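Local coordinates for protein flap endonuclease 1 (Methanocaldococcus jannaschii, PDB 1A77) that cleaves 5'-flap DNA structures during replication and repair and also acts as a 5'-3' exonuclease, using magnesium ions, at residues Ile14-Leu19 against Glu193-Ile198; Asn30-Phe35 against Asn59-Lys64. All coordinates share one frame; numbering follows the deposited sequence.

Interaction 1 and interaction 2 illustrate how one mixed beta sheet can organise a nuclease core: the first contact lies at a margin of the sheet, the second between helices packed against it. Along the chain the order is 14-19, 30-35, 59-64, 193-198, so both partners of interaction 2 fall between those of interaction 1. Helices 28-38 and 56-70 belong to the crossover joining parallel neighbours 23-27 and 74-79, wholly within the N-domain, whereas interaction 1 ties that domain to the I-domain beside strand 196-199. The centres are about 18 Å apart and the nearest atoms about 6 Å, without touching. Together they fasten an edge strand and a crossover to one sheet that both domains share.

Interaction 1 (Ile14-Leu19 against Glu193-Ile198); sequences ISFEDL and EMPELI
Ile-14 and Pro-195 bring their CA atoms to 5.5 Å, and the backbone N of Ile-14 donates to the O of Pro-195 at 3.1 Å, a nearly straight bond (163° at the hydrogen) that arrives 48° out of the carbonyl plane instead of along a lone pair. Around this bond the proline ring acts as the central apolar surface. With CG1 of Ile-14 anti to its own backbone N (chi1 -173°), the other branch, CG2, is left between that N and the carbonyl carbon, where it meets Pro-195 CB at 3.7 Å; the same methyl lies 4.2 Å from CB of Leu-197, two residues further along. The two side chains, Ile-14 and Pro-195, cross at about a right angle. Carbonyl oxygen O of Ile-14 rests against the ring, 3.3 Å from Pro-195 CB, while CE of Met-194, at the end of a chain bent at two torsions, comes to 3.6 Å from this same Ile-14 O. Phe-16 offers its edge, with CD1 3.9 Å from Pro-195 CG, and Leu-19 adds CD2 at 4.2 Å from Pro-195 CB. Ser-15 OG accepts from the backbone N of Asp-18, an ST motif that helps shape the turn carrying Phe-16. Glu-196 turns its CB away from the 14-19 segment, and its OE2 forms a salt bridge with Arg-186 and a hydrogen bond with Tyr-174. Leu-197 pairs with Asn-12 through the backbone, and the Ile-14 bond carries this antiparallel pairing one step past strand 12-13, with apolar side chains packed beside it at the sheet edge where N-domain meets I-domain.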
loop_
_atom_site.group_PDB
_atom_site.type_symbol
_atom_site.label_atom_id
_atom_site.label_comp_id
_atom_site.label_asym_id
_atom_site.label_seq_id
_atom_site.Cartn_x
_atom_site.Cartn_y
_atom_site.Cartn_z
ATOM N N ILE A 14 15.717 2.045 -12.004
ATOM C CA ILE A 14 15.414 3.252 -12.762
ATOM C C ILE A 14 15.911 4.448 -11.953
ATOM O O ILE A 14 15.922 4.418 -10.717
ATOM C CB ILE A 14 13.885 3.394 -13.047
ATOM C CG1 ILE A 14 13.641 4.573 -13.996
ATOM C CG2 ILE A 14 13.116 3.593 -11.746
ATOM C CD1 ILE A 14 12.205 4.706 -14.509
ATOM N N SER A 15 16.346 5.496 -12.640
ATOM C CA SER A 15 16.841 6.670 -11.941
ATOM C C SER A 15 15.691 7.616 -11.607
ATOM O O SER A 15 14.605 7.517 -12.185
ATOM C CB SER A 15 17.876 7.397 -12.795
ATOM O OG SER A 15 17.281 7.917 -13.963
ATOM N N PHE A 16 15.937 8.523 -10.667
ATOM C CA PHE A 16 14.934 9.506 -10.265
ATOM C C PHE A 16 14.639 10.457 -11.422
ATOM O O PHE A 16 13.509 10.913 -11.592
ATOM C CB PHE A 16 15.433 10.302 -9.056
ATOM C CG PHE A 16 14.551 10.189 -7.861
ATOM C CD1 PHE A 16 14.456 8.992 -7.162
ATOM C CD2 PHE A 16 13.794 11.272 -7.438
ATOM C CE1 PHE A 16 13.608 8.874 -6.063
ATOM C CE2 PHE A 16 12.946 11.165 -6.343
ATOM C CZ PHE A 16 12.856 9.963 -5.654
ATOM N N GLU A 17 15.661 10.748 -12.224
ATOM C CA GLU A 17 15.512 11.639 -13.374
ATOM C C GLU A 17 14.535 11.061 -14.394
ATOM O O GLU A 17 13.716 11.783 -14.972
ATOM C CB GLU A 17 16.868 11.871 -14.063
ATOM C CG GLU A 17 16.783 12.780 -15.290
ATOM C CD GLU A 17 17.679 12.338 -16.436
ATOM O OE1 GLU A 17 18.668 11.615 -16.186
ATOM O OE2 GLU A 17 17.399 12.720 -17.596
ATOM N N ASP A 18 14.634 9.755 -14.615
ATOM C CA ASP A 18 13.768 9.084 -15.572
ATOM C C ASP A 18 12.346 8.913 -15.041
ATOM O O ASP A 18 11.467 8.432 -15.748
ATOM C CB ASP A 18 14.376 7.733 -15.966
ATOM C CG ASP A 18 15.610 7.889 -16.864
ATOM O OD1 ASP A 18 15.841 9.004 -17.371
ATOM O OD2 ASP A 18 16.350 6.904 -17.060
ATOM N N LEU A 19 12.133 9.327 -13.794
ATOM C CA LEU A 19 10.820 9.277 -13.142
ATOM C C LEU A 19 10.201 10.686 -13.211
ATOM O O LEU A 19 9.010 10.894 -12.926
ATOM C CB LEU A 19 10.990 8.884 -11.674
ATOM C CG LEU A 19 10.475 7.555 -11.118
ATOM C CD1 LEU A 19 10.179 6.574 -12.223
ATOM C CD2 LEU A 19 11.501 7.002 -10.155
ATOM N N GLU A 193 17.956 1.041 -1.386
ATOM C CA GLU A 193 18.326 0.611 -2.718
ATOM C C GLU A 193 17.713 1.566 -3.719
ATOM O O GLU A 193 16.851 2.392 -3.383
ATOM C CB GLU A 193 17.806 -0.794 -2.996
ATOM C CG GLU A 193 18.704 -1.884 -2.499
ATOM C CD GLU A 193 17.932 -2.949 -1.766
ATOM O OE1 GLU A 193 17.770 -2.815 -0.531
ATOM O OE2 GLU A 193 17.486 -3.914 -2.424
ATOM N N MET A 194 18.154 1.417 -4.958
ATOM C CA MET A 194 17.710 2.243 -6.054
ATOM C C MET A 194 16.257 2.004 -6.435
ATOM O O MET A 194 15.708 0.922 -6.191
ATOM C CB MET A 194 18.598 1.983 -7.275
ATOM C CG MET A 194 19.941 2.664 -7.221
ATOM S SD MET A 194 19.820 4.419 -7.538
ATOM C CE MET A 194 19.240 4.464 -9.205
ATOM N N PRO A 195 15.605 3.023 -7.025
ATOM C CA PRO A 195 14.213 2.815 -7.416
ATOM C C PRO A 195 14.196 1.604 -8.332
ATOM O O PRO A 195 15.155 1.350 -9.066
ATOM C CB PRO A 195 13.851 4.113 -8.149
ATOM C CG PRO A 195 14.767 5.131 -7.538
ATOM C CD PRO A 195 16.058 4.384 -7.347
ATOM N N GLU A 196 13.116 0.846 -8.273
ATOM C CA GLU A 196 13.000 -0.341 -9.091
ATOM C C GLU A 196 11.649 -0.370 -9.812
ATOM O O GLU A 196 10.580 -0.322 -9.188
ATOM C CB GLU A 196 13.165 -1.588 -8.220
ATOM C CG GLU A 196 12.752 -2.866 -8.922
ATOM C CD GLU A 196 12.897 -4.075 -8.030
ATOM O OE1 GLU A 196 14.050 -4.448 -7.741
ATOM O OE2 GLU A 196 11.866 -4.642 -7.615
ATOM N N LEU A 197 11.707 -0.439 -11.134
ATOM C CA LEU A 197 10.495 -0.481 -11.921
ATOM C C LEU A 197 10.234 -1.884 -12.468
ATOM O O LEU A 197 11.130 -2.532 -13.035
ATOM C CB LEU A 197 10.584 0.515 -13.076
ATOM C CG LEU A 197 9.530 0.304 -14.161
ATOM C CD1 LEU A 197 8.200 0.829 -13.684
ATOM C CD2 LEU A 197 9.966 0.993 -15.454
ATOM N N ILE A 198 9.005 -2.349 -12.262
ATOM C CA ILE A 198 8.581 -3.651 -12.768
ATOM C C ILE A 198 7.429 -3.378 -13.722
ATOM O O ILE A 198 6.443 -2.740 -13.337
ATOM C CB ILE A 198 8.080 -4.580 -11.638
ATOM C CG1 ILE A 198 9.178 -4.760 -10.587
ATOM C CG2 ILE A 198 7.702 -5.955 -12.202
ATOM C CD1 ILE A 198 8.942 -4.009 -9.310
#

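Interaction 2 (Asn30-Phe35 against Asn59-Lys64); sequences NALYQF and NGVFYK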
loop_
_atom_site.group_PDB
_atom_site.type_symbol
_atom_site.label_atom_id
_atom_site.label_comp_id
_atom_site.label_asym_id
_atom_site.label_seq_id
_atom_site.Cartn_x
_atom_site.Cartn_y
_atom_site.Cartn_z
ATOM N N ASN A 30 0.867 0.650 2.575
ATOM C CA ASN A 30 2.208 0.113 2.424
ATOM C C ASN A 30 3.246 1.174 2.773
ATOM O O ASN A 30 4.248 0.880 3.421
ATOM C CB ASN A 30 2.445 -0.377 0.994
ATOM C CG ASN A 30 3.721 -1.187 0.866
ATOM O OD1 ASN A 30 4.791 -0.648 0.557
ATOM N ND2 ASN A 30 3.625 -2.480 1.141
ATOM N N ALA A 31 3.020 2.406 2.337
ATOM C CA ALA A 31 3.968 3.471 2.626
ATOM C C ALA A 31 4.067 3.771 4.126
ATOM O O ALA A 31 5.161 3.924 4.673
ATOM C CB ALA A 31 3.579 4.747 1.864
ATOM N N LEU A 32 2.916 3.862 4.782
ATOM C CA LEU A 32 2.878 4.160 6.214
ATOM C C LEU A 32 3.562 3.096 7.066
ATOM O O LEU A 32 4.169 3.425 8.081
ATOM C CB LEU A 32 1.437 4.316 6.676
ATOM C CG LEU A 32 0.829 5.722 6.687
ATOM C CD1 LEU A 32 1.585 6.663 5.766
ATOM C CD2 LEU A 32 -0.628 5.607 6.289
ATOM N N TYR A 33 3.425 1.830 6.665
ATOM C CA TYR A 33 4.046 0.713 7.375
ATOM C C TYR A 33 5.555 0.811 7.140
ATOM O O TYR A 33 6.362 0.543 8.028
ATOM C CB TYR A 33 3.512 -0.622 6.843
ATOM C CG TYR A 33 2.145 -1.032 7.379
ATOM C CD1 TYR A 33 1.913 -1.157 8.748
ATOM C CD2 TYR A 33 1.097 -1.334 6.508
ATOM C CE1 TYR A 33 0.672 -1.571 9.236
ATOM C CE2 TYR A 33 -0.150 -1.751 6.988
ATOM C CZ TYR A 33 -0.355 -1.862 8.348
ATOM O OH TYR A 33 -1.595 -2.237 8.827
ATOM N N GLN A 34 5.923 1.203 5.925
ATOM C CA GLN A 34 7.321 1.379 5.536
ATOM C C GLN A 34 7.987 2.449 6.407
ATOM O O GLN A 34 9.097 2.258 6.912
ATOM C CB GLN A 34 7.388 1.786 4.052
ATOM C CG GLN A 34 8.728 1.589 3.373
ATOM C CD GLN A 34 9.362 0.250 3.688
ATOM O OE1 GLN A 34 8.797 -0.802 3.400
ATOM N NE2 GLN A 34 10.543 0.286 4.287
ATOM N N PHE A 35 7.300 3.576 6.583
ATOM C CA PHE A 35 7.809 4.691 7.395
ATOM C C PHE A 35 7.996 4.267 8.852
ATOM O O PHE A 35 8.989 4.619 9.486
ATOM C CB PHE A 35 6.831 5.890 7.363
ATOM C CG PHE A 35 6.685 6.544 6.006
ATOM C CD1 PHE A 35 7.686 6.439 5.044
ATOM C CD2 PHE A 35 5.539 7.276 5.701
ATOM C CE1 PHE A 35 7.550 7.046 3.794
ATOM C CE2 PHE A 35 5.391 7.887 4.455
ATOM C CZ PHE A 35 6.400 7.773 3.499
ATOM N N ASN A 59 6.297 12.018 9.504
ATOM C CA ASN A 59 7.606 12.407 8.959
ATOM C C ASN A 59 7.735 11.930 7.505
ATOM O O ASN A 59 8.114 12.689 6.617
ATOM C CB ASN A 59 8.743 11.798 9.825
ATOM C CG ASN A 59 10.131 12.269 9.397
ATOM O OD1 ASN A 59 10.640 11.867 8.362
ATOM N ND2 ASN A 59 10.738 13.130 10.195
ATOM N N GLY A 60 7.412 10.669 7.256
ATOM C CA GLY A 60 7.513 10.164 5.895
ATOM C C GLY A 60 6.512 10.813 4.940
ATOM O O GLY A 60 6.862 11.180 3.823
ATOM N N VAL A 61 5.266 10.951 5.379
ATOM C CA VAL A 61 4.225 11.558 4.559
ATOM C C VAL A 61 4.632 12.963 4.095
ATOM O O VAL A 61 4.500 13.307 2.917
ATOM C CB VAL A 61 2.879 11.684 5.339
ATOM C CG1 VAL A 61 1.902 12.579 4.554
ATOM C CG2 VAL A 61 2.266 10.310 5.558
ATOM N N PHE A 62 5.134 13.761 5.029
ATOM C CA PHE A 62 5.549 15.137 4.752
ATOM C C PHE A 62 6.793 15.250 3.881
ATOM O O PHE A 62 6.739 15.761 2.772
ATOM C CB PHE A 62 5.806 15.885 6.065
ATOM C CG PHE A 62 6.110 17.358 5.886
ATOM C CD1 PHE A 62 5.157 18.221 5.343
ATOM C CD2 PHE A 62 7.345 17.878 6.274
ATOM C CE1 PHE A 62 5.419 19.575 5.192
ATOM C CE2 PHE A 62 7.621 19.241 6.130
ATOM C CZ PHE A 62 6.660 20.088 5.588
ATOM N N TYR A 63 7.914 14.766 4.397
ATOM C CA TYR A 63 9.182 14.862 3.688
ATOM C C TYR A 63 9.279 14.042 2.423
ATOM O O TYR A 63 9.813 14.519 1.429
ATOM C CB TYR A 63 10.340 14.512 4.635
ATOM C CG TYR A 63 10.520 15.524 5.743
ATOM C CD1 TYR A 63 10.987 16.807 5.466
ATOM C CD2 TYR A 63 10.194 15.212 7.063
ATOM C CE1 TYR A 63 11.120 17.755 6.466
ATOM C CE2 TYR A 63 10.324 16.156 8.078
ATOM C CZ TYR A 63 10.785 17.427 7.768
ATOM O OH TYR A 63 10.886 18.381 8.750
ATOM N N LYS A 64 8.777 12.815 2.444
ATOM C CA LYS A 64 8.831 11.972 1.250
ATOM C C LYS A 64 7.988 12.562 0.114
ATOM O O LYS A 64 8.424 12.592 -1.026
ATOM C CB LYS A 64 8.350 10.548 1.566
ATOM C CG LYS A 64 9.191 9.446 0.946
ATOM C CD LYS A 64 10.606 9.446 1.519
ATOM C CE LYS A 64 11.638 9.234 0.432
ATOM N NZ LYS A 64 12.946 8.788 1.000
#
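Phe-35 lies flat on Gly-60 where helices 28-38 and 56-70 meet, the axes of the two short segments approaching to 9.7 Å at 107°, an example of an aromatic ring using a glycine as its seat. From CB, which points toward the opposing helix, the side chain turns so that CG is anti to the carbonyl carbon (chi1 -66°), which carries the ring across to the other helix, where one face lies over Gly-60. CG and CD1 both lie above CA of Gly-60, and CD2 is 3.5 Å from that CA. The Gly-60 CA sits 3.4 Å from the centroid of the Phe-35 ring and 9° off its normal, a CH-pi contact over the centre of the face. Farther out, CE2 meets a methyl of Val-61, CG2, at 4.1 Å, while CE1 comes 4.1 Å from CG of Lys-64, whose bent chain then leads its end away. CZ, the tip, comes 3.9 Å from CB of Lys-64. Over the rim of the opposite face lies the backbone O of Ala-31, of the ring's own helix, 3.3 Å above the plane. A CB on Gly-60 would collide with CG of Phe-35, so the missing side chain is what lets the ring come so close. Alongside, Leu-32 CD1 packs on Val-61 CG2 at 3.7 Å, and both Leu-32 and Phe-35 reach on to Trp-77 of strand 74-79. Replacing Phe-35 with an alanine would probably open a gap above Gly-60 and strip Val-61 and Lys-64 of their aromatic partner. With no hydrogen bond between the segments, this buried contact depends on apolar and CH-pi contacts, hence on close fit of shape.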